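PDB 2CUL: glucose-inhibited division protein A-related protein, probable oxidoreductase from Thermus thermophilus, which binds flavin-adenine dinucleotide in a Rossmann-type fold and is probably an oxidoreductase related to the glucose-inhibited division protein GidA. Local coordinates for residues Q34-F43 / G139-P147; P42-P51 / D212-G220. All blocks are in the same frame, centred on the assembly; numbering follows the deposited sequence.

Interaction 1 (Q34-F43 / G139-P147); sequences QSLDAVMMPF and GRLSEASYP. With FAD (flavin-adenine dinucleotide), chain B.
Arg140 lays the methylene part of its side chain across one face of the Phe43 ring, with CD 3.5 Å from the ring centroid, a CH-pi contact made over the centre. The opposite face of the same ring lies against the isoalloxazine of FAD, where Phe43 CD2 comes within 3.3 Å of FAD C5X. The aromatic side chain is thus clamped between flavin and arginine, while Gly139 O meets its edge in plane. The arginine chain bends about the CG-CD bond (chi3 47°), which takes the guanidinium off the ring centre; the two planes stand 68° apart and the cation-pi contact is off-centre. One guanidinium face is covered by Met41 O. Arg140 grips Glu143 side-on: NE donates to OE2 in the guanidinium plane (2.7 Å, 168°), while NH2 reaches OE1 at 2.9 Å with that oxygen tilted from the plane. Arg140 NH1 donates to the FAD phosphate oxygen O1A at 3.0 Å. Ala38 CB and Met41 CG pack on the Glu143 carboxylate and complete this close-fitted end.

The other end is looser and partly exposed. There Gln34 lays its amide against the adenine of FAD, its OE1 nearest C5A and its NE2 3.0 Å from Ala144 O, and a water links Gln34 OE1 to the backbone N of Tyr146.

Chemically, one arginine is shared between a carboxylate and a phosphate: Glu143 fixes the rotation of the guanidinium and probably offsets part of its charge, and what remains is likely to help neutralise the FAD pyrophosphate.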
loop_
_atom_site.group_PDB
_atom_site.type_symbol
_atom_site.label_atom_id
_atom_site.label_comp_id
_atom_site.label_asym_id
_atom_site.label_seq_id
_atom_site.Cartn_x
_atom_site.Cartn_y
_atom_site.Cartn_z
ATOM N N GLN A 34 -7.080 5.736 1.068
ATOM C CA GLN A 34 -8.181 6.221 1.897
ATOM C C GLN A 34 -8.029 7.588 2.535
ATOM O O GLN A 34 -9.027 8.275 2.764
ATOM C CB GLN A 34 -8.542 5.191 2.975
ATOM C CG GLN A 34 -7.433 4.796 3.919
ATOM C CD GLN A 34 -7.816 3.579 4.746
ATOM O OE1 GLN A 34 -8.607 2.746 4.303
ATOM N NE2 GLN A 34 -7.252 3.463 5.941
ATOM N N SER A 35 -6.800 7.994 2.820
ATOM C CA SER A 35 -6.581 9.300 3.428
ATOM C C SER A 35 -5.357 9.980 2.839
ATOM O O SER A 35 -4.237 9.513 3.024
ATOM C CB SER A 35 -6.399 9.162 4.939
ATOM O OG SER A 35 -6.177 10.433 5.527
ATOM N N LEU A 36 -5.567 11.081 2.124
ATOM C CA LEU A 36 -4.439 11.796 1.537
ATOM C C LEU A 36 -3.544 12.362 2.631
ATOM O O LEU A 36 -2.343 12.545 2.422
ATOM C CB LEU A 36 -4.932 12.923 0.625
ATOM C CG LEU A 36 -5.596 12.455 -0.675
ATOM C CD1 LEU A 36 -6.099 13.672 -1.431
ATOM C CD2 LEU A 36 -4.606 11.672 -1.534
ATOM N N ASP A 37 -4.118 12.612 3.806
ATOM C CA ASP A 37 -3.349 13.155 4.923
ATOM C C ASP A 37 -2.457 12.110 5.587
ATOM O O ASP A 37 -1.757 12.413 6.556
ATOM C CB ASP A 37 -4.280 13.758 5.981
ATOM C CG ASP A 37 -5.216 14.802 5.409
ATOM O OD1 ASP A 37 -4.744 15.673 4.649
ATOM O OD2 ASP A 37 -6.423 14.757 5.728
ATOM N N ALA A 38 -2.476 10.886 5.069
ATOM C CA ALA A 38 -1.658 9.814 5.635
ATOM C C ALA A 38 -0.683 9.224 4.618
ATOM O O ALA A 38 0.000 8.246 4.909
ATOM C CB ALA A 38 -2.553 8.712 6.198
ATOM N N VAL A 39 -0.630 9.813 3.425
ATOM C CA VAL A 39 0.278 9.334 2.386
ATOM C C VAL A 39 1.713 9.242 2.901
ATOM O O VAL A 39 2.264 10.220 3.392
ATOM C CB VAL A 39 0.259 10.278 1.157
ATOM C CG1 VAL A 39 1.362 9.903 0.180
ATOM C CG2 VAL A 39 -1.091 10.201 0.476
ATOM N N MET A 40 2.312 8.060 2.793
ATOM C CA MET A 40 3.694 7.866 3.231
ATOM C C MET A 40 3.964 8.292 4.671
ATOM O O MET A 40 5.055 8.769 4.984
ATOM C CB MET A 40 4.637 8.627 2.297
ATOM C CG MET A 40 4.770 8.029 0.918
ATOM S SD MET A 40 5.791 6.553 0.941
ATOM C CE MET A 40 7.447 7.292 1.016
ATOM N N MET A 41 2.982 8.110 5.548
ATOM C CA MET A 41 3.147 8.469 6.951
ATOM C C MET A 41 3.990 7.416 7.665
ATOM O O MET A 41 3.691 6.228 7.601
ATOM C CB MET A 41 1.782 8.559 7.641
ATOM C CG MET A 41 1.845 9.042 9.088
ATOM S SD MET A 41 2.424 10.749 9.220
ATOM C CE MET A 41 0.934 11.623 8.658
ATOM N N PRO A 42 5.065 7.837 8.345
ATOM C CA PRO A 42 5.903 6.866 9.053
ATOM C C PRO A 42 5.357 6.573 10.445
ATOM O O PRO A 42 4.408 7.210 10.911
ATOM C CB PRO A 42 7.260 7.576 9.172
ATOM C CG PRO A 42 7.163 8.775 8.238
ATOM C CD PRO A 42 5.716 9.157 8.303
ATOM N N PHE A 43 5.966 5.589 11.094
ATOM C CA PHE A 43 5.652 5.264 12.475
ATOM C C PHE A 43 6.796 6.051 13.115
ATOM O O PHE A 43 6.616 7.209 13.489
ATOM C CB PHE A 43 5.788 3.761 12.715
ATOM C CG PHE A 43 4.589 2.966 12.272
ATOM C CD1 PHE A 43 3.478 2.837 13.101
ATOM C CD2 PHE A 43 4.579 2.326 11.038
ATOM C CE1 PHE A 43 2.373 2.076 12.709
ATOM C CE2 PHE A 43 3.482 1.563 10.634
ATOM C CZ PHE A 43 2.377 1.437 11.472
ATOM N N GLY A 139 -4.747 0.928 11.568
ATOM C CA GLY A 139 -3.512 0.311 11.115
ATOM C C GLY A 139 -2.270 1.048 11.586
ATOM O O GLY A 139 -1.163 0.527 11.503
ATOM N N ARG A 140 -2.468 2.267 12.080
ATOM C CA ARG A 140 -1.384 3.111 12.579
ATOM C C ARG A 140 -2.058 4.182 13.433
ATOM O O ARG A 140 -3.244 4.450 13.265
ATOM C CB ARG A 140 -0.617 3.735 11.401
ATOM C CG ARG A 140 0.528 4.672 11.776
ATOM C CD ARG A 140 1.517 4.817 10.610
ATOM N NE ARG A 140 0.800 5.063 9.364
ATOM C CZ ARG A 140 0.956 4.357 8.248
ATOM N NH1 ARG A 140 1.827 3.353 8.198
ATOM N NH2 ARG A 140 0.193 4.618 7.196
ATOM N N LEU A 141 -1.317 4.784 14.357
ATOM C CA LEU A 141 -1.894 5.797 15.233
ATOM C C LEU A 141 -2.734 6.835 14.490
ATOM O O LEU A 141 -2.280 7.446 13.521
ATOM C CB LEU A 141 -0.785 6.495 16.031
ATOM C CG LEU A 141 -1.261 7.450 17.129
ATOM C CD1 LEU A 141 -2.193 6.718 18.079
ATOM C CD2 LEU A 141 -0.061 8.011 17.879
ATOM N N SER A 142 -3.973 7.011 14.945
ATOM C CA SER A 142 -4.902 7.980 14.367
ATOM C C SER A 142 -5.335 7.711 12.927
ATOM O O SER A 142 -5.935 8.577 12.288
ATOM C CB SER A 142 -4.309 9.388 14.458
ATOM O OG SER A 142 -4.078 9.748 15.808
ATOM N N GLU A 143 -5.036 6.520 12.422
ATOM C CA GLU A 143 -5.404 6.152 11.060
ATOM C C GLU A 143 -6.342 4.952 11.077
ATOM O O GLU A 143 -5.904 3.805 11.163
ATOM C CB GLU A 143 -4.150 5.832 10.243
ATOM C CG GLU A 143 -3.261 7.047 10.016
ATOM C CD GLU A 143 -2.005 6.718 9.240
ATOM O OE1 GLU A 143 -2.113 6.021 8.212
ATOM O OE2 GLU A 143 -0.912 7.161 9.655
ATOM N N ALA A 144 -7.637 5.233 10.994
ATOM C CA ALA A 144 -8.657 4.194 11.026
ATOM C C ALA A 144 -8.560 3.185 9.886
ATOM O O ALA A 144 -8.021 3.475 8.814
ATOM C CB ALA A 144 -10.040 4.835 11.027
ATOM N N SER A 145 -9.088 1.994 10.146
ATOM C CA SER A 145 -9.116 0.905 9.183
ATOM C C SER A 145 -10.563 0.499 8.932
ATOM O O SER A 145 -11.291 0.172 9.871
ATOM C CB SER A 145 -8.332 -0.295 9.730
ATOM O OG SER A 145 -8.638 -1.476 9.005
ATOM N N TYR A 146 -10.981 0.560 7.672
ATOM C CA TYR A 146 -12.334 0.171 7.273
ATOM C C TYR A 146 -12.302 -1.350 7.112
ATOM O O TYR A 146 -11.403 -1.889 6.474
ATOM C CB TYR A 146 -12.711 0.830 5.942
ATOM C CG TYR A 146 -13.188 2.264 6.061
ATOM C CD1 TYR A 146 -12.369 3.256 6.609
ATOM C CD2 TYR A 146 -14.451 2.637 5.596
ATOM C CE1 TYR A 146 -12.795 4.584 6.687
ATOM C CE2 TYR A 146 -14.885 3.965 5.669
ATOM C CZ TYR A 146 -14.052 4.929 6.213
ATOM O OH TYR A 146 -14.482 6.234 6.276
ATOM N N PRO A 147 -13.299 -2.054 7.676
ATOM C CA PRO A 147 -13.394 -3.518 7.621
ATOM C C PRO A 147 -13.809 -4.168 6.304
ATOM O O PRO A 147 -13.593 -5.361 6.101
ATOM C CB PRO A 147 -14.394 -3.822 8.728
ATOM C CG PRO A 147 -15.363 -2.695 8.581
ATOM C CD PRO A 147 -14.440 -1.490 8.431
HETATM P PA FAD B . 1.661 1.575 4.771
HETATM O O1A FAD B . 0.993 1.439 6.075
HETATM O O2A FAD B . 2.857 2.448 4.645
HETATM O O5B FAD B . 0.604 2.073 3.686
HETATM C C5B FAD B . -0.662 1.421 3.564
HETATM C C4B FAD B . -1.591 2.435 2.908
HETATM O O4B FAD B . -2.744 1.719 2.464
HETATM C C3B FAD B . -2.102 3.540 3.855
HETATM O O3B FAD B . -1.942 4.828 3.302
HETATM C C2B FAD B . -3.534 3.157 4.081
HETATM O O2B FAD B . -4.396 4.197 4.481
HETATM C C1B FAD B . -3.888 2.513 2.743
HETATM N N9A FAD B . -5.049 1.627 2.768
HETATM C C8A FAD B . -5.215 0.498 3.535
HETATM N N7A FAD B . -6.387 -0.089 3.320
HETATM C C5A FAD B . -6.999 0.701 2.367
HETATM C C6A FAD B . -8.258 0.606 1.727
HETATM N N6A FAD B . -9.132 -0.356 1.963
HETATM N N1A FAD B . -8.576 1.584 0.798
HETATM C C2A FAD B . -7.684 2.598 0.531
HETATM N N3A FAD B . -6.464 2.742 1.114
HETATM C C4A FAD B . -6.173 1.771 2.022
HETATM N N1 FAD B . 9.201 -0.047 9.847
HETATM C C2 FAD B . 10.262 0.804 10.058
HETATM O O2 FAD B . 11.180 0.863 9.277
HETATM N N3 FAD B . 10.254 1.612 11.205
HETATM C C4 FAD B . 9.251 1.610 12.151
HETATM O O4 FAD B . 9.309 2.357 13.151
HETATM C C4X FAD B . 8.167 0.734 11.936
HETATM N N5 FAD B . 7.123 0.670 12.849
HETATM C C5X FAD B . 6.057 -0.187 12.645
HETATM C C6 FAD B . 5.022 -0.233 13.577
HETATM C C7 FAD B . 3.908 -1.079 13.420
HETATM C C7M FAD B . 2.820 -1.073 14.466
HETATM C C8 FAD B . 3.852 -1.921 12.251
HETATM C C8M FAD B . 2.694 -2.849 12.002
HETATM C C9 FAD B . 4.899 -1.892 11.298
HETATM C C9A FAD B . 6.018 -1.033 11.467
HETATM N N10 FAD B . 7.104 -0.968 10.523
HETATM C C10 FAD B . 8.176 -0.088 10.759
HETATM C "C1'" FAD B . 7.139 -1.836 9.278
HETATM C "C2'" FAD B . 6.856 -1.189 7.904
HETATM O "O2'" FAD B . 7.982 -0.461 7.492
HETATM C "C3'" FAD B . 5.629 -0.256 7.923
HETATM O "O3'" FAD B . 4.454 -0.956 8.328
HETATM C "C4'" FAD B . 5.317 0.357 6.543
HETATM O "O4'" FAD B . 4.382 1.427 6.661
HETATM C "C5'" FAD B . 4.769 -0.748 5.618
HETATM O "O5'" FAD B . 4.519 -0.202 4.313
HETATM P P FAD B . 3.210 -0.533 3.483
HETATM O O1P FAD B . 3.391 0.185 2.210
HETATM O O2P FAD B . 2.994 -2.016 3.390
HETATM O O3P FAD B . 2.017 0.069 4.316
HETATM O O HOH W 1 -8.886 0.586 5.843
#

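Interaction 2 (P42-P51 / D212-G220); sequences PFLPPKPPFP and DYARMSEEG. With FAD (flavin-adenine dinucleotide), chain B.
With CG anti to its carbonyl carbon (chi1 -58°) and the ring turned by chi2 of -45°, Tyr213 sends its phenol from the first turn of helix 213-230 across to the loop 42-51, where the hydroxyl meets the backbone of Phe43 and Leu44. Tyr213 OH is used twice: it accepts from Phe43 N at 2.7 Å, with an N-H...O angle of 153°, and donates to Leu44 O at 2.6 Å, in the carbonyl plane and on a lone pair. Pro46 CG, 3.6 Å from Tyr213 CE2, and Pro42 CB pack obliquely against the ring. Over one ring face, offset toward the rim, sits FAD O2, which takes a hydrogen bond from Tyr213 N at 2.9 Å. At the far end of the loop, Pro51 rests on the helix, its CG 3.6 Å from Glu218 CG and close to Ser217, whose hydroxyl is itself bonded to Glu17. A phenylalanine in place of Tyr213 would probably leave Phe43 N and Leu44 O without their shared partner and set the loop beside the flavin freer to shift.

Asp212 is the N-cap of this helix, its OD1 accepting from Arg215 N. The positive end of the helix dipole probably polarises the pyrimidine oxygen O2, and a helix N-terminus directed at flavin O2 is familiar from many FAD enzymes of the glutathione-reductase type.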
loop_
_atom_site.group_PDB
_atom_site.type_symbol
_atom_site.label_atom_id
_atom_site.label_comp_id
_atom_site.label_asym_id
_atom_site.label_seq_id
_atom_site.Cartn_x
_atom_site.Cartn_y
_atom_site.Cartn_z
ATOM N N PRO A 42 5.065 7.837 8.345
ATOM C CA PRO A 42 5.903 6.866 9.053
ATOM C C PRO A 42 5.357 6.573 10.445
ATOM O O PRO A 42 4.408 7.210 10.911
ATOM C CB PRO A 42 7.260 7.576 9.172
ATOM C CG PRO A 42 7.163 8.775 8.238
ATOM C CD PRO A 42 5.716 9.157 8.303
ATOM N N PHE A 43 5.966 5.589 11.094
ATOM C CA PHE A 43 5.652 5.264 12.475
ATOM C C PHE A 43 6.796 6.051 13.115
ATOM O O PHE A 43 6.616 7.209 13.489
ATOM C CB PHE A 43 5.788 3.761 12.715
ATOM C CG PHE A 43 4.589 2.966 12.272
ATOM C CD1 PHE A 43 3.478 2.837 13.101
ATOM C CD2 PHE A 43 4.579 2.326 11.038
ATOM C CE1 PHE A 43 2.373 2.076 12.709
ATOM C CE2 PHE A 43 3.482 1.563 10.634
ATOM C CZ PHE A 43 2.377 1.437 11.472
ATOM N N LEU A 44 7.979 5.449 13.206
ATOM C CA LEU A 44 9.135 6.170 13.735
ATOM C C LEU A 44 9.805 6.879 12.559
ATOM O O LEU A 44 9.668 6.459 11.407
ATOM C CB LEU A 44 10.141 5.212 14.375
ATOM C CG LEU A 44 9.771 4.574 15.713
ATOM C CD1 LEU A 44 10.911 3.677 16.153
ATOM C CD2 LEU A 44 9.504 5.655 16.749
ATOM N N PRO A 45 10.535 7.968 12.829
ATOM C CA PRO A 45 11.205 8.690 11.744
ATOM C C PRO A 45 12.116 7.789 10.905
ATOM O O PRO A 45 12.945 7.056 11.445
ATOM C CB PRO A 45 11.999 9.760 12.487
ATOM C CG PRO A 45 11.114 10.076 13.646
ATOM C CD PRO A 45 10.665 8.696 14.105
ATOM N N PRO A 46 11.951 7.815 9.573
ATOM C CA PRO A 46 12.793 6.986 8.708
ATOM C C PRO A 46 14.240 7.465 8.791
ATOM O O PRO A 46 14.505 8.666 8.759
ATOM C CB PRO A 46 12.192 7.211 7.322
ATOM C CG PRO A 46 10.737 7.459 7.629
ATOM C CD PRO A 46 10.823 8.385 8.815
ATOM N N LYS A 47 15.171 6.524 8.903
ATOM C CA LYS A 47 16.585 6.857 8.990
ATOM C C LYS A 47 17.379 6.074 7.953
ATOM O O LYS A 47 17.045 4.933 7.635
ATOM C CB LYS A 47 17.115 6.549 10.390
ATOM C CG LYS A 47 16.487 7.385 11.494
ATOM C CD LYS A 47 17.058 7.005 12.852
ATOM C CE LYS A 47 16.452 7.844 13.965
ATOM N NZ LYS A 47 16.984 7.446 15.298
ATOM N N PRO A 48 18.448 6.678 7.413
ATOM C CA PRO A 48 19.285 6.024 6.403
ATOM C C PRO A 48 19.984 4.770 6.921
ATOM O O PRO A 48 20.109 4.571 8.128
ATOM C CB PRO A 48 20.265 7.127 6.003
ATOM C CG PRO A 48 20.422 7.902 7.266
ATOM C CD PRO A 48 19.000 7.994 7.779
ATOM N N PRO A 49 20.489 3.926 6.008
ATOM C CA PRO A 49 20.457 4.065 4.549
ATOM C C PRO A 49 19.135 3.696 3.876
ATOM O O PRO A 49 18.374 2.868 4.376
ATOM C CB PRO A 49 21.596 3.156 4.107
ATOM C CG PRO A 49 21.469 2.023 5.070
ATOM C CD PRO A 49 21.261 2.731 6.398
ATOM N N PHE A 50 18.884 4.325 2.730
ATOM C CA PHE A 50 17.677 4.088 1.950
ATOM C C PHE A 50 18.063 3.549 0.577
ATOM O O PHE A 50 19.218 3.653 0.160
ATOM C CB PHE A 50 16.910 5.399 1.767
ATOM C CG PHE A 50 16.598 6.106 3.050
ATOM C CD1 PHE A 50 15.767 5.522 3.998
ATOM C CD2 PHE A 50 17.130 7.366 3.311
ATOM C CE1 PHE A 50 15.465 6.182 5.184
ATOM C CE2 PHE A 50 16.835 8.034 4.493
ATOM C CZ PHE A 50 16.002 7.443 5.430
ATOM N N PRO A 51 17.102 2.952 -0.143
ATOM C CA PRO A 51 17.422 2.427 -1.474
ATOM C C PRO A 51 17.820 3.601 -2.367
ATOM O O PRO A 51 17.123 4.611 -2.412
ATOM C CB PRO A 51 16.108 1.790 -1.916
ATOM C CG PRO A 51 15.492 1.347 -0.617
ATOM C CD PRO A 51 15.748 2.545 0.275
ATOM N N ASP A 212 10.968 -3.527 6.957
ATOM C CA ASP A 212 11.025 -2.141 7.416
ATOM C C ASP A 212 10.833 -1.191 6.232
ATOM O O ASP A 212 10.552 -1.638 5.122
ATOM C CB ASP A 212 12.358 -1.856 8.111
ATOM C CG ASP A 212 13.556 -2.201 7.250
ATOM O OD1 ASP A 212 13.440 -2.186 6.008
ATOM O OD2 ASP A 212 14.623 -2.477 7.830
ATOM N N TYR A 213 11.000 0.112 6.459
ATOM C CA TYR A 213 10.794 1.086 5.387
ATOM C C TYR A 213 11.577 0.776 4.119
ATOM O O TYR A 213 11.014 0.765 3.029
ATOM C CB TYR A 213 11.153 2.505 5.849
ATOM C CG TYR A 213 10.380 3.014 7.048
ATOM C CD1 TYR A 213 8.996 2.850 7.147
ATOM C CD2 TYR A 213 11.037 3.685 8.079
ATOM C CE1 TYR A 213 8.289 3.342 8.250
ATOM C CE2 TYR A 213 10.348 4.180 9.177
ATOM C CZ TYR A 213 8.979 4.006 9.262
ATOM O OH TYR A 213 8.321 4.473 10.374
ATOM N N ALA A 214 12.877 0.532 4.256
ATOM C CA ALA A 214 13.711 0.243 3.095
ATOM C C ALA A 214 13.251 -1.002 2.348
ATOM O O ALA A 214 13.287 -1.043 1.121
ATOM C CB ALA A 214 15.172 0.093 3.522
ATOM N N ARG A 215 12.821 -2.018 3.093
ATOM C CA ARG A 215 12.347 -3.260 2.495
ATOM C C ARG A 215 11.067 -2.984 1.711
ATOM O O ARG A 215 10.877 -3.494 0.606
ATOM C CB ARG A 215 12.078 -4.294 3.588
ATOM C CG ARG A 215 11.676 -5.663 3.073
ATOM C CD ARG A 215 12.879 -6.444 2.570
ATOM N NE ARG A 215 12.504 -7.786 2.136
ATOM C CZ ARG A 215 13.369 -8.767 1.904
ATOM N NH1 ARG A 215 14.670 -8.560 2.066
ATOM N NH2 ARG A 215 12.935 -9.956 1.511
ATOM N N MET A 216 10.184 -2.176 2.293
ATOM C CA MET A 216 8.930 -1.822 1.633
ATOM C C MET A 216 9.250 -1.113 0.326
ATOM O O MET A 216 8.652 -1.396 -0.714
ATOM C CB MET A 216 8.101 -0.894 2.523
ATOM C CG MET A 216 7.646 -1.517 3.834
ATOM S SD MET A 216 6.563 -2.956 3.608
ATOM C CE MET A 216 7.723 -4.293 3.957
ATOM N N SER A 217 10.201 -0.189 0.388
ATOM C CA SER A 217 10.622 0.569 -0.783
ATOM C C SER A 217 11.247 -0.339 -1.842
ATOM O O SER A 217 10.921 -0.234 -3.024
ATOM C CB SER A 217 11.619 1.655 -0.367
ATOM O OG SER A 217 12.140 2.329 -1.500
ATOM N N GLU A 218 12.148 -1.225 -1.421
ATOM C CA GLU A 218 12.793 -2.143 -2.357
ATOM C C GLU A 218 11.752 -3.039 -3.017
ATOM O O GLU A 218 11.833 -3.325 -4.213
ATOM C CB GLU A 218 13.836 -2.996 -1.630
ATOM C CG GLU A 218 14.918 -2.164 -0.977
ATOM C CD GLU A 218 15.826 -2.975 -0.075
ATOM O OE1 GLU A 218 15.349 -3.971 0.516
ATOM O OE2 GLU A 218 17.011 -2.604 0.057
ATOM N N GLU A 219 10.767 -3.476 -2.242
ATOM C CA GLU A 219 9.725 -4.331 -2.791
ATOM C C GLU A 219 8.866 -3.588 -3.804
ATOM O O GLU A 219 8.494 -4.147 -4.833
ATOM C CB GLU A 219 8.866 -4.908 -1.666
ATOM C CG GLU A 219 9.559 -6.053 -0.945
ATOM C CD GLU A 219 9.745 -7.256 -1.853
ATOM O OE1 GLU A 219 8.778 -8.024 -2.025
ATOM O OE2 GLU A 219 10.851 -7.426 -2.412
ATOM N N GLY A 220 8.559 -2.325 -3.517
ATOM C CA GLY A 220 7.762 -1.535 -4.438
ATOM C C GLY A 220 8.489 -1.331 -5.755
ATOM O O GLY A 220 7.883 -1.391 -6.827
HETATM P PA FAD B . 1.661 1.575 4.771
HETATM O O1A FAD B . 0.993 1.439 6.075
HETATM O O2A FAD B . 2.857 2.448 4.645
HETATM O O5B FAD B . 0.604 2.073 3.686
HETATM C C5B FAD B . -0.662 1.421 3.564
HETATM C C4B FAD B . -1.591 2.435 2.908
HETATM O O4B FAD B . -2.744 1.719 2.464
HETATM C C3B FAD B . -2.102 3.540 3.855
HETATM O O3B FAD B . -1.942 4.828 3.302
HETATM C C2B FAD B . -3.534 3.157 4.081
HETATM O O2B FAD B . -4.396 4.197 4.481
HETATM C C1B FAD B . -3.888 2.513 2.743
HETATM N N9A FAD B . -5.049 1.627 2.768
HETATM C C8A FAD B . -5.215 0.498 3.535
HETATM N N7A FAD B . -6.387 -0.089 3.320
HETATM C C5A FAD B . -6.999 0.701 2.367
HETATM C C6A FAD B . -8.258 0.606 1.727
HETATM N N6A FAD B . -9.132 -0.356 1.963
HETATM N N1A FAD B . -8.576 1.584 0.798
HETATM C C2A FAD B . -7.684 2.598 0.531
HETATM N N3A FAD B . -6.464 2.742 1.114
HETATM C C4A FAD B . -6.173 1.771 2.022
HETATM N N1 FAD B . 9.201 -0.047 9.847
HETATM C C2 FAD B . 10.262 0.804 10.058
HETATM O O2 FAD B . 11.180 0.863 9.277
HETATM N N3 FAD B . 10.254 1.612 11.205
HETATM C C4 FAD B . 9.251 1.610 12.151
HETATM O O4 FAD B . 9.309 2.357 13.151
HETATM C C4X FAD B . 8.167 0.734 11.936
HETATM N N5 FAD B . 7.123 0.670 12.849
HETATM C C5X FAD B . 6.057 -0.187 12.645
HETATM C C6 FAD B . 5.022 -0.233 13.577
HETATM C C7 FAD B . 3.908 -1.079 13.420
HETATM C C7M FAD B . 2.820 -1.073 14.466
HETATM C C8 FAD B . 3.852 -1.921 12.251
HETATM C C8M FAD B . 2.694 -2.849 12.002
HETATM C C9 FAD B . 4.899 -1.892 11.298
HETATM C C9A FAD B . 6.018 -1.033 11.467
HETATM N N10 FAD B . 7.104 -0.968 10.523
HETATM C C10 FAD B . 8.176 -0.088 10.759
HETATM C "C1'" FAD B . 7.139 -1.836 9.278
HETATM C "C2'" FAD B . 6.856 -1.189 7.904
HETATM O "O2'" FAD B . 7.982 -0.461 7.492
HETATM C "C3'" FAD B . 5.629 -0.256 7.923
HETATM O "O3'" FAD B . 4.454 -0.956 8.328
HETATM C "C4'" FAD B . 5.317 0.357 6.543
HETATM O "O4'" FAD B . 4.382 1.427 6.661
HETATM C "C5'" FAD B . 4.769 -0.748 5.618
HETATM O "O5'" FAD B . 4.519 -0.202 4.313
HETATM P P FAD B . 3.210 -0.533 3.483
HETATM O O1P FAD B . 3.391 0.185 2.210
HETATM O O2P FAD B . 2.994 -2.016 3.390
HETATM O O3P FAD B . 2.017 0.069 4.316
#

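In the fold
Interactions 1 and 2 share Pro42 and Phe43, and their centres lie about 17 Å apart, with FAD touched by both. Residues 34-43 and 42-51 belong to one long loop between strand 29-33 and helix 55-59, so a single excursion of the chain follows the cofactor from adenosine to isoalloxazine. Interaction 1 serves the adenosine, the pyrophosphate and the benzenoid side of the flavin; interaction 2 serves its pyrimidine side. Phe43 is the joint, its side chain held in the first contact and its backbone N in the second. Ser14, Phe13, Ala91 and Leu206 supply further hydrogen bonds to FAD, completing a pocket drawn from distant parts of the chain.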